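Local structure of Pab-dependent poly(a)-specific ribonuclease subunit PAN2 (Neurospora crassa, 4CZX) at residues 158-163 / 197-203; 283-287 / 311-315; 286-292 / 304-310. The protein probably shortens mRNA poly(A) tails as the catalytic subunit of the PAN deadenylation complex, this chain being the subunit's N-terminal WD40 propeller. All coordinates share one frame; numbering follows the deposited sequence.

Contact 1: 158-163 / 197-203; sequences FLKMSR and DLDTSND
Two salt bridges tie 158-163 to 197-203, one between the facing strands and one at the loops that follow. Lys160 keeps an extended side chain, CG anti to its backbone N (chi1 178°), and runs across to Asp199, where NZ meets OD1 at 2.6 Å on the syn lone pair, the side of the other carboxylate oxygen. On its way its aliphatic part lies alongside the methyl of Thr200, the two side chains pointing opposite ways, CG of Lys160 3.6 Å from CG2 of Thr200. Arg163 reaches its partners edge-on after a bend at chi3 (-57°): NE donates to Asn202 O at 2.7 Å, close to the guanidinium plane, while NH2 makes a weak bond of 2.7 Å to Asp203 OD1, the carboxylate lying nearly coplanar with the guanidinium.

Hydroxyls fill the step between the two bridges. Ser162 OG stands 2.8 Å from Thr200 OG1 and 3.1 Å from Ser201 O, the latter contact weak, and both acceptors are within reach of its one proton; Thr200 OG1 is also hydrogen-bonded to Phe204 O.

At the other end the contact is apolar. One face of the Phe158 ring lies over the peptide joining Asp197 to Leu198, with Leu198 N 4.3 Å above the ring plane, and CB of Phe158 meets CB of Leu198.

The strands 158-161 and 197-200 run almost parallel, 7° apart, but their axes come no closer than 7.4 Å, and no backbone hydrogen bond joins them. They are the first strands of adjacent propeller blades, so side chains make this junction. Asp197 is salt-bridged to Arg250 of the next strand round, and the Asp199 carboxylate, whose other oxygen is held by Met251 N, is likely to hold Lys160 charged.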
loop_
_atom_site.group_PDB
_atom_site.type_symbol
_atom_site.label_atom_id
_atom_site.label_comp_id
_atom_site.label_asym_id
_atom_site.label_seq_id
_atom_site.Cartn_x
_atom_site.Cartn_y
_atom_site.Cartn_z
ATOM N N PHE A 158 -19.047 -19.068 29.146
ATOM C CA PHE A 158 -19.582 -20.109 28.257
ATOM C C PHE A 158 -21.098 -20.091 28.274
ATOM O O PHE A 158 -21.715 -19.820 29.315
ATOM C CB PHE A 158 -19.149 -21.528 28.667
ATOM C CG PHE A 158 -17.678 -21.776 28.592
ATOM C CD1 PHE A 158 -16.873 -21.534 29.691
ATOM C CD2 PHE A 158 -17.103 -22.294 27.447
ATOM C CE1 PHE A 158 -15.510 -21.764 29.634
ATOM C CE2 PHE A 158 -15.741 -22.530 27.391
ATOM C CZ PHE A 158 -14.948 -22.274 28.487
ATOM N N LEU A 159 -21.677 -20.427 27.125
ATOM C CA LEU A 159 -23.112 -20.649 26.963
ATOM C C LEU A 159 -23.304 -21.852 26.056
ATOM O O LEU A 159 -22.635 -21.955 25.033
ATOM C CB LEU A 159 -23.801 -19.424 26.345
ATOM C CG LEU A 159 -23.807 -18.108 27.132
ATOM C CD1 LEU A 159 -24.307 -16.966 26.248
ATOM C CD2 LEU A 159 -24.708 -18.253 28.344
ATOM N N LYS A 160 -24.194 -22.770 26.421
ATOM C CA LYS A 160 -24.583 -23.817 25.479
ATOM C C LYS A 160 -25.994 -24.310 25.754
ATOM O O LYS A 160 -26.370 -24.581 26.900
ATOM C CB LYS A 160 -23.590 -24.992 25.503
ATOM C CG LYS A 160 -23.997 -26.144 24.565
ATOM C CD LYS A 160 -22.822 -27.047 24.195
ATOM C CE LYS A 160 -23.281 -28.278 23.396
ATOM N NZ LYS A 160 -22.119 -29.111 22.949
ATOM N N MET A 161 -26.767 -24.414 24.678
ATOM C CA MET A 161 -28.132 -24.892 24.725
ATOM C C MET A 161 -28.200 -26.404 24.588
ATOM O O MET A 161 -27.648 -26.969 23.651
ATOM C CB MET A 161 -28.944 -24.229 23.602
ATOM C CG MET A 161 -30.361 -24.730 23.476
ATOM S SD MET A 161 -31.379 -24.430 24.935
ATOM C CE MET A 161 -32.918 -25.190 24.384
ATOM N N SER A 162 -28.853 -27.055 25.542
ATOM C CA SER A 162 -29.216 -28.460 25.396
ATOM C C SER A 162 -30.690 -28.569 25.709
ATOM O O SER A 162 -31.533 -28.277 24.859
ATOM C CB SER A 162 -28.384 -29.366 26.311
ATOM O OG SER A 162 -28.363 -28.890 27.652
ATOM N N ARG A 163 -30.997 -28.983 26.935
ATOM C CA ARG A 163 -32.362 -28.954 27.454
ATOM C C ARG A 163 -32.683 -27.527 27.903
ATOM O O ARG A 163 -33.805 -27.046 27.753
ATOM C CB ARG A 163 -32.517 -29.939 28.619
ATOM C CG ARG A 163 -33.950 -30.101 29.104
ATOM C CD ARG A 163 -34.051 -30.996 30.344
ATOM N NE ARG A 163 -33.475 -32.325 30.145
ATOM C CZ ARG A 163 -34.187 -33.436 29.986
ATOM N NH1 ARG A 163 -35.514 -33.384 29.995
ATOM N NH2 ARG A 163 -33.571 -34.601 29.816
ATOM N N ASP A 197 -13.877 -25.061 30.977
ATOM C CA ASP A 197 -14.622 -25.741 29.922
ATOM C C ASP A 197 -15.993 -26.174 30.424
ATOM O O ASP A 197 -16.165 -26.526 31.596
ATOM C CB ASP A 197 -13.849 -26.965 29.409
ATOM C CG ASP A 197 -14.247 -27.358 27.973
ATOM O OD1 ASP A 197 -15.181 -26.743 27.418
ATOM O OD2 ASP A 197 -13.609 -28.267 27.397
ATOM N N LEU A 198 -16.965 -26.168 29.518
ATOM C CA LEU A 198 -18.311 -26.636 29.812
ATOM C C LEU A 198 -18.858 -27.361 28.587
ATOM O O LEU A 198 -18.709 -26.883 27.465
ATOM C CB LEU A 198 -19.233 -25.464 30.202
ATOM C CG LEU A 198 -20.698 -25.850 30.513
ATOM C CD1 LEU A 198 -21.319 -24.940 31.570
ATOM C CD2 LEU A 198 -21.590 -25.865 29.266
ATOM N N ASP A 199 -19.482 -28.512 28.806
ATOM C CA ASP A 199 -20.278 -29.146 27.758
ATOM C C ASP A 199 -21.566 -29.640 28.379
ATOM O O ASP A 199 -21.666 -29.772 29.602
ATOM C CB ASP A 199 -19.523 -30.295 27.075
ATOM C CG ASP A 199 -20.110 -30.637 25.701
ATOM O OD1 ASP A 199 -20.896 -29.816 25.185
ATOM O OD2 ASP A 199 -19.787 -31.708 25.151
ATOM N N THR A 200 -22.561 -29.917 27.543
ATOM C CA THR A 200 -23.828 -30.388 28.053
ATOM C C THR A 200 -24.563 -31.192 26.987
ATOM O O THR A 200 -24.445 -30.903 25.801
ATOM C CB THR A 200 -24.711 -29.202 28.555
ATOM O OG1 THR A 200 -26.008 -29.683 28.915
ATOM C CG2 THR A 200 -24.861 -28.122 27.482
ATOM N N SER A 201 -25.267 -32.224 27.443
ATOM C CA SER A 201 -26.219 -32.987 26.647
ATOM C C SER A 201 -27.590 -32.685 27.224
ATOM O O SER A 201 -27.691 -31.914 28.178
ATOM C CB SER A 201 -25.916 -34.481 26.712
ATOM O OG SER A 201 -26.071 -34.975 28.038
ATOM N N ASN A 202 -28.645 -33.292 26.689
ATOM C CA ASN A 202 -29.969 -33.023 27.232
ATOM C C ASN A 202 -30.080 -33.520 28.678
ATOM O O ASN A 202 -30.939 -33.055 29.423
ATOM C CB ASN A 202 -31.082 -33.654 26.357
ATOM C CG ASN A 202 -31.242 -32.948 25.011
ATOM O OD1 ASN A 202 -30.935 -31.756 24.872
ATOM N ND2 ASN A 202 -31.719 -33.683 24.010
ATOM N N ASP A 203 -29.207 -34.445 29.084
ATOM C CA ASP A 203 -29.302 -35.024 30.427
ATOM C C ASP A 203 -28.221 -34.583 31.424
ATOM O O ASP A 203 -28.381 -34.790 32.634
ATOM C CB ASP A 203 -29.285 -36.550 30.351
ATOM C CG ASP A 203 -30.495 -37.111 29.635
ATOM O OD1 ASP A 203 -31.536 -36.414 29.564
ATOM O OD2 ASP A 203 -30.398 -38.256 29.152
#

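Contact 2: 283-287 / 311-315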
loop_
_atom_site.group_PDB
_atom_site.type_symbol
_atom_site.label_atom_id
_atom_site.label_comp_id
_atom_site.label_asym_id
_atom_site.label_seq_id
_atom_site.Cartn_x
_atom_site.Cartn_y
_atom_site.Cartn_z
ATOM N N TYR A 283 -3.392 -41.786 25.180
ATOM C CA TYR A 283 -2.477 -40.669 25.240
ATOM C C TYR A 283 -2.315 -40.082 23.851
ATOM O O TYR A 283 -2.447 -40.785 22.844
ATOM C CB TYR A 283 -1.129 -41.107 25.812
ATOM C CG TYR A 283 -1.215 -41.682 27.209
ATOM C CD1 TYR A 283 -1.233 -40.851 28.322
ATOM C CD2 TYR A 283 -1.270 -43.054 27.416
ATOM C CE1 TYR A 283 -1.308 -41.371 29.602
ATOM C CE2 TYR A 283 -1.345 -43.582 28.689
ATOM C CZ TYR A 283 -1.364 -42.737 29.780
ATOM O OH TYR A 283 -1.438 -43.260 31.051
ATOM N N THR A 284 -2.070 -38.782 23.807
ATOM C CA THR A 284 -1.735 -38.103 22.568
ATOM C C THR A 284 -0.340 -37.527 22.760
ATOM O O THR A 284 0.202 -37.584 23.864
ATOM C CB THR A 284 -2.751 -37.008 22.218
ATOM O OG1 THR A 284 -2.831 -36.070 23.294
ATOM C CG2 THR A 284 -4.138 -37.620 21.998
ATOM N N GLN A 285 0.265 -36.994 21.705
ATOM C CA GLN A 285 1.635 -36.501 21.840
ATOM C C GLN A 285 1.734 -35.037 21.493
ATOM O O GLN A 285 2.417 -34.679 20.535
ATOM C CB GLN A 285 2.589 -37.295 20.945
ATOM C CG GLN A 285 2.225 -38.759 20.780
ATOM C CD GLN A 285 2.268 -39.524 22.086
ATOM O OE1 GLN A 285 2.958 -39.131 23.029
ATOM N NE2 GLN A 285 1.526 -40.624 22.150
ATOM N N PRO A 286 1.046 -34.176 22.257
ATOM C CA PRO A 286 1.117 -32.759 21.886
ATOM C C PRO A 286 2.523 -32.212 22.098
ATOM O O PRO A 286 3.201 -32.616 23.041
ATOM C CB PRO A 286 0.107 -32.097 22.828
ATOM C CG PRO A 286 0.052 -32.993 24.020
ATOM C CD PRO A 286 0.345 -34.390 23.535
ATOM N N GLN A 287 2.972 -31.332 21.212
ATOM C CA GLN A 287 4.273 -30.708 21.378
ATOM C C GLN A 287 4.242 -29.807 22.606
ATOM O O GLN A 287 5.166 -29.811 23.412
ATOM C CB GLN A 287 4.667 -29.909 20.130
ATOM C CG GLN A 287 6.033 -29.246 20.242
ATOM C CD GLN A 287 6.406 -28.421 19.023
ATOM O OE1 GLN A 287 5.588 -28.193 18.124
ATOM N NE2 GLN A 287 7.653 -27.963 18.987
ATOM N N THR A 311 -2.578 -28.053 15.960
ATOM C CA THR A 311 -3.857 -28.713 16.191
ATOM C C THR A 311 -3.798 -30.111 15.596
ATOM O O THR A 311 -3.411 -30.282 14.437
ATOM C CB THR A 311 -5.033 -27.940 15.590
ATOM O OG1 THR A 311 -5.184 -26.702 16.291
ATOM C CG2 THR A 311 -6.328 -28.741 15.724
ATOM N N TYR A 312 -4.169 -31.099 16.411
ATOM C CA TYR A 312 -4.091 -32.508 16.055
ATOM C C TYR A 312 -5.479 -33.107 15.949
ATOM O O TYR A 312 -6.383 -32.718 16.685
ATOM C CB TYR A 312 -3.311 -33.308 17.099
ATOM C CG TYR A 312 -1.939 -32.790 17.438
ATOM C CD1 TYR A 312 -1.767 -31.803 18.397
ATOM C CD2 TYR A 312 -0.811 -33.314 16.829
ATOM C CE1 TYR A 312 -0.509 -31.336 18.727
ATOM C CE2 TYR A 312 0.453 -32.857 17.152
ATOM C CZ TYR A 312 0.598 -31.863 18.100
ATOM O OH TYR A 312 1.852 -31.394 18.420
ATOM N N VAL A 313 -5.643 -34.064 15.045
ATOM C CA VAL A 313 -6.845 -34.889 15.039
ATOM C C VAL A 313 -6.444 -36.320 15.327
ATOM O O VAL A 313 -5.547 -36.863 14.685
ATOM C CB VAL A 313 -7.604 -34.809 13.703
ATOM C CG1 VAL A 313 -8.655 -35.927 13.603
ATOM C CG2 VAL A 313 -8.266 -33.459 13.564
ATOM N N TRP A 314 -7.107 -36.917 16.316
ATOM C CA TRP A 314 -6.874 -38.299 16.698
ATOM C C TRP A 314 -8.152 -39.102 16.513
ATOM O O TRP A 314 -9.255 -38.549 16.525
ATOM C CB TRP A 314 -6.399 -38.401 18.151
ATOM C CG TRP A 314 -4.954 -38.016 18.371
ATOM C CD1 TRP A 314 -4.427 -36.758 18.355
ATOM C CD2 TRP A 314 -3.866 -38.904 18.655
ATOM N NE1 TRP A 314 -3.074 -36.807 18.606
ATOM C CE2 TRP A 314 -2.706 -38.114 18.793
ATOM C CE3 TRP A 314 -3.760 -40.291 18.808
ATOM C CZ2 TRP A 314 -1.455 -38.667 19.071
ATOM C CZ3 TRP A 314 -2.517 -40.838 19.081
ATOM C CH2 TRP A 314 -1.382 -40.028 19.211
ATOM N N GLY A 315 -7.995 -40.409 16.348
ATOM C CA GLY A 315 -9.127 -41.294 16.147
ATOM C C GLY A 315 -8.673 -42.626 15.594
ATOM O O GLY A 315 -7.479 -42.932 15.593
HETATM O O HOH W 1 -0.624 -35.565 19.042
#
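Thr284 lays its methyl group over the indole of Trp314: CG2 sits 3.5 Å from the centroid of the five-membered ring and only 6° off its normal, a CH-pi contact over the face. The methyl lies anti to the carbonyl carbon of Thr284, and this rotation turns the hydroxyl elsewhere, to Gly266 O. Tyr283 O also lies over an indole face, nearest CZ3 of Trp314 at 3.8 Å. Farther along the six-membered ring, Gln285 crosses at about a right angle, with its CG 4.1 Å from CZ2 of Trp314.

The indole N-H is satisfied at the ring edge. A water lying in the indole plane accepts from Trp314 NE1 at 2.8 Å and from the backbone N of Gln285 at 3.2 Å, and so bridges loop and strand. The same water stands over one face of the Tyr312 ring, toward its rim, between the two aromatic side chains.

Tyr312 makes the second direct grip. Its OH accepts from Gln287 N at 3.0 Å, with an angle of 150° at the hydrogen, while CB of Pro286 touches CE1 of the ring at 4.2 Å. Loop 283-287 is thus held at both ends by aromatic residues two positions apart on one strand, Trp314 under Thr284 and Tyr312 at the Pro286-Gln287 peptide.

The loop connects strand 279-283 of one propeller blade to strand 290-295 of the next. Strand 310-315 lies between strands 302-306 and 10-16, so this blade is closed by an N-terminal strand, and Trp9, which precedes that strand, stacks on Trp314 and donates from its own indole to Tyr283 O.

Contact 3: 286-292 / 304-310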
loop_
_atom_site.group_PDB
_atom_site.type_symbol
_atom_site.label_atom_id
_atom_site.label_comp_id
_atom_site.label_asym_id
_atom_site.label_seq_id
_atom_site.Cartn_x
_atom_site.Cartn_y
_atom_site.Cartn_z
ATOM N N PRO A 286 1.046 -34.176 22.257
ATOM C CA PRO A 286 1.117 -32.759 21.886
ATOM C C PRO A 286 2.523 -32.212 22.098
ATOM O O PRO A 286 3.201 -32.616 23.041
ATOM C CB PRO A 286 0.107 -32.097 22.828
ATOM C CG PRO A 286 0.052 -32.993 24.020
ATOM C CD PRO A 286 0.345 -34.390 23.535
ATOM N N GLN A 287 2.972 -31.332 21.212
ATOM C CA GLN A 287 4.273 -30.708 21.378
ATOM C C GLN A 287 4.242 -29.807 22.606
ATOM O O GLN A 287 5.166 -29.811 23.412
ATOM C CB GLN A 287 4.667 -29.909 20.130
ATOM C CG GLN A 287 6.033 -29.246 20.242
ATOM C CD GLN A 287 6.406 -28.421 19.023
ATOM O OE1 GLN A 287 5.588 -28.193 18.124
ATOM N NE2 GLN A 287 7.653 -27.963 18.987
ATOM N N GLY A 288 3.165 -29.047 22.756
ATOM C CA GLY A 288 3.041 -28.140 23.880
ATOM C C GLY A 288 1.944 -28.527 24.849
ATOM O O GLY A 288 1.497 -29.673 24.874
ATOM N N VAL A 289 1.523 -27.556 25.653
ATOM C CA VAL A 289 0.428 -27.730 26.595
ATOM C C VAL A 289 -0.902 -27.668 25.841
ATOM O O VAL A 289 -1.110 -26.762 25.040
ATOM C CB VAL A 289 0.452 -26.644 27.676
ATOM C CG1 VAL A 289 -0.749 -26.768 28.588
ATOM C CG2 VAL A 289 1.760 -26.709 28.471
ATOM N N VAL A 290 -1.792 -28.625 26.083
ATOM C CA VAL A 290 -3.088 -28.619 25.405
ATOM C C VAL A 290 -3.912 -27.438 25.910
ATOM O O VAL A 290 -4.005 -27.216 27.120
ATOM C CB VAL A 290 -3.867 -29.941 25.620
ATOM C CG1 VAL A 290 -5.215 -29.878 24.921
ATOM C CG2 VAL A 290 -3.060 -31.116 25.106
ATOM N N LEU A 291 -4.472 -26.668 24.977
ATOM C CA LEU A 291 -5.270 -25.482 25.303
ATOM C C LEU A 291 -6.741 -25.599 24.923
ATOM O O LEU A 291 -7.594 -24.951 25.537
ATOM C CB LEU A 291 -4.707 -24.246 24.602
ATOM C CG LEU A 291 -3.352 -23.728 25.074
ATOM C CD1 LEU A 291 -3.014 -22.476 24.292
ATOM C CD2 LEU A 291 -3.362 -23.445 26.569
ATOM N N HIS A 292 -7.026 -26.367 23.870
ATOM C CA HIS A 292 -8.404 -26.539 23.401
ATOM C C HIS A 292 -8.654 -27.952 22.926
ATOM O O HIS A 292 -7.734 -28.658 22.510
ATOM C CB HIS A 292 -8.742 -25.551 22.261
ATOM C CG HIS A 292 -8.329 -24.146 22.546
ATOM N ND1 HIS A 292 -9.015 -23.330 23.419
ATOM C CD2 HIS A 292 -7.297 -23.411 22.069
ATOM C CE1 HIS A 292 -8.396 -22.163 23.500
ATOM N NE2 HIS A 292 -7.358 -22.181 22.680
ATOM N N LEU A 304 -7.312 -31.566 19.277
ATOM C CA LEU A 304 -6.621 -30.937 20.394
ATOM C C LEU A 304 -5.680 -29.856 19.874
ATOM O O LEU A 304 -4.877 -30.121 18.979
ATOM C CB LEU A 304 -5.822 -31.966 21.200
ATOM C CG LEU A 304 -6.523 -33.135 21.895
ATOM C CD1 LEU A 304 -6.814 -34.284 20.931
ATOM C CD2 LEU A 304 -5.674 -33.623 23.053
ATOM N N ALA A 305 -5.774 -28.646 20.417
ATOM C CA ALA A 305 -4.840 -27.594 20.032
ATOM C C ALA A 305 -3.906 -27.311 21.191
ATOM O O ALA A 305 -4.348 -27.300 22.343
ATOM C CB ALA A 305 -5.579 -26.322 19.613
ATOM N N ASP A 306 -2.619 -27.095 20.898
ATOM C CA ASP A 306 -1.647 -26.872 21.966
ATOM C C ASP A 306 -1.046 -25.471 21.915
ATOM O O ASP A 306 -1.275 -24.715 20.965
ATOM C CB ASP A 306 -0.536 -27.945 21.951
ATOM C CG ASP A 306 0.428 -27.833 20.762
ATOM O OD1 ASP A 306 0.527 -26.776 20.102
ATOM O OD2 ASP A 306 1.120 -28.839 20.493
ATOM N N ASN A 307 -0.264 -25.126 22.936
ATOM C CA ASN A 307 0.232 -23.761 23.018
ATOM C C ASN A 307 1.447 -23.539 22.122
ATOM O O ASN A 307 2.015 -22.451 22.107
ATOM C CB ASN A 307 0.547 -23.392 24.473
ATOM C CG ASN A 307 1.770 -24.088 25.005
ATOM O OD1 ASN A 307 2.176 -25.134 24.508
ATOM N ND2 ASN A 307 2.377 -23.501 26.027
ATOM N N LYS A 308 1.834 -24.567 21.369
ATOM C CA LYS A 308 2.899 -24.443 20.371
ATOM C C LYS A 308 2.326 -24.252 18.955
ATOM O O LYS A 308 3.039 -24.422 17.961
ATOM C CB LYS A 308 3.810 -25.674 20.400
ATOM C CG LYS A 308 4.610 -25.861 21.709
ATOM C CD LYS A 308 5.325 -24.593 22.150
ATOM C CE LYS A 308 6.189 -24.845 23.397
ATOM N NZ LYS A 308 5.418 -25.469 24.521
ATOM N N HIS A 309 1.037 -23.911 18.898
ATOM C CA HIS A 309 0.285 -23.619 17.661
ATOM C C HIS A 309 -0.138 -24.859 16.852
ATOM O O HIS A 309 -0.621 -24.728 15.724
ATOM C CB HIS A 309 1.075 -22.666 16.741
ATOM C CG HIS A 309 1.349 -21.318 17.336
ATOM N ND1 HIS A 309 1.247 -20.153 16.607
ATOM C CD2 HIS A 309 1.749 -20.948 18.578
ATOM C CE1 HIS A 309 1.553 -19.123 17.376
ATOM N NE2 HIS A 309 1.864 -19.578 18.575
ATOM N N ASN A 310 0.014 -26.056 17.409
ATOM C CA ASN A 310 -0.416 -27.250 16.684
ATOM C C ASN A 310 -1.856 -27.598 16.978
ATOM O O ASN A 310 -2.311 -27.455 18.108
ATOM C CB ASN A 310 0.448 -28.460 17.034
ATOM C CG ASN A 310 1.920 -28.188 16.885
ATOM O OD1 ASN A 310 2.411 -27.992 15.774
ATOM N ND2 ASN A 310 2.642 -28.184 18.007
#
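This is a beta-hairpin contact between the first two strands of a propeller blade, continued by a network of polar side-chain bonds where the chain enters the first strand and turns out of the second. Along the strands, His292 pairs with Ala305 as an antiparallel hydrogen-bonded pair and Val290 with Asp306 as a non-hydrogen-bonded one. The register slips by one between them in a classic beta bulge: Ala305 O accepts from both Leu291 N, at 2.7 Å, and His292 N, at 3.2 Å. Next to the bulge, Val290 CG2 meets Leu304 CD2 at 4.2 Å.

From Asp306 a type I turn runs to His309, and side chains take over. The carboxylate of Asp306, set between its backbone N and carbonyl carbon (chi1 70°), faces both ways. OD1 takes Lys308 N and Asn310 N from opposite faces of its plane, the former closing an Asx turn, while OD2 receives Gly288 N from above that plane at 3.1 Å and, on its syn lone pair, Asn310 ND2 at 3.0 Å. That same amide nitrogen donates to Gln287 OE1 at 2.9 Å, the two amide planes nearly coplanar. Asn307 bonds to Val289 both ways: its OD1 accepts from Val289 N at 2.8 Å, from above the amide plane, and its backbone N donates to Val289 O. Replacing Asp306 with an alanine would take away the acceptors of Gly288 N, Lys308 N and Asn310 N, and would probably leave the Asn310 amide held less firmly, by Gln287 OE1.

Gly288 packs so closely on Asn307 and Lys308 that a side-chain carbon there would clash. With four N-H donors gathered on it, the buried Asp306 carboxylate is likely to stay ionised, its negative charge stabilised by these N-H groups.

Along the chain contact 1 closes before the other two open. It joins the first strands of two adjacent blades, on the opposite side of the chain's centre from contacts 2 and 3, with centres about 25 Å and 24 Å away. Contacts 2 and 3 have centres about 9 Å apart, share Pro286 and Gln287, and reach one sheet, in which strands 302-306 and 310-315 are neighbours, joined by a backbone bond between Tyr312 and Leu304. Contact 3 fastens that blade's inner hairpin; contact 2 anchors the loop leading into it. Contact 1 thus links two blades, whereas contacts 2 and 3 lie in and beside the blade whose outer strand, 10-16, comes from the N-terminal part of the chain.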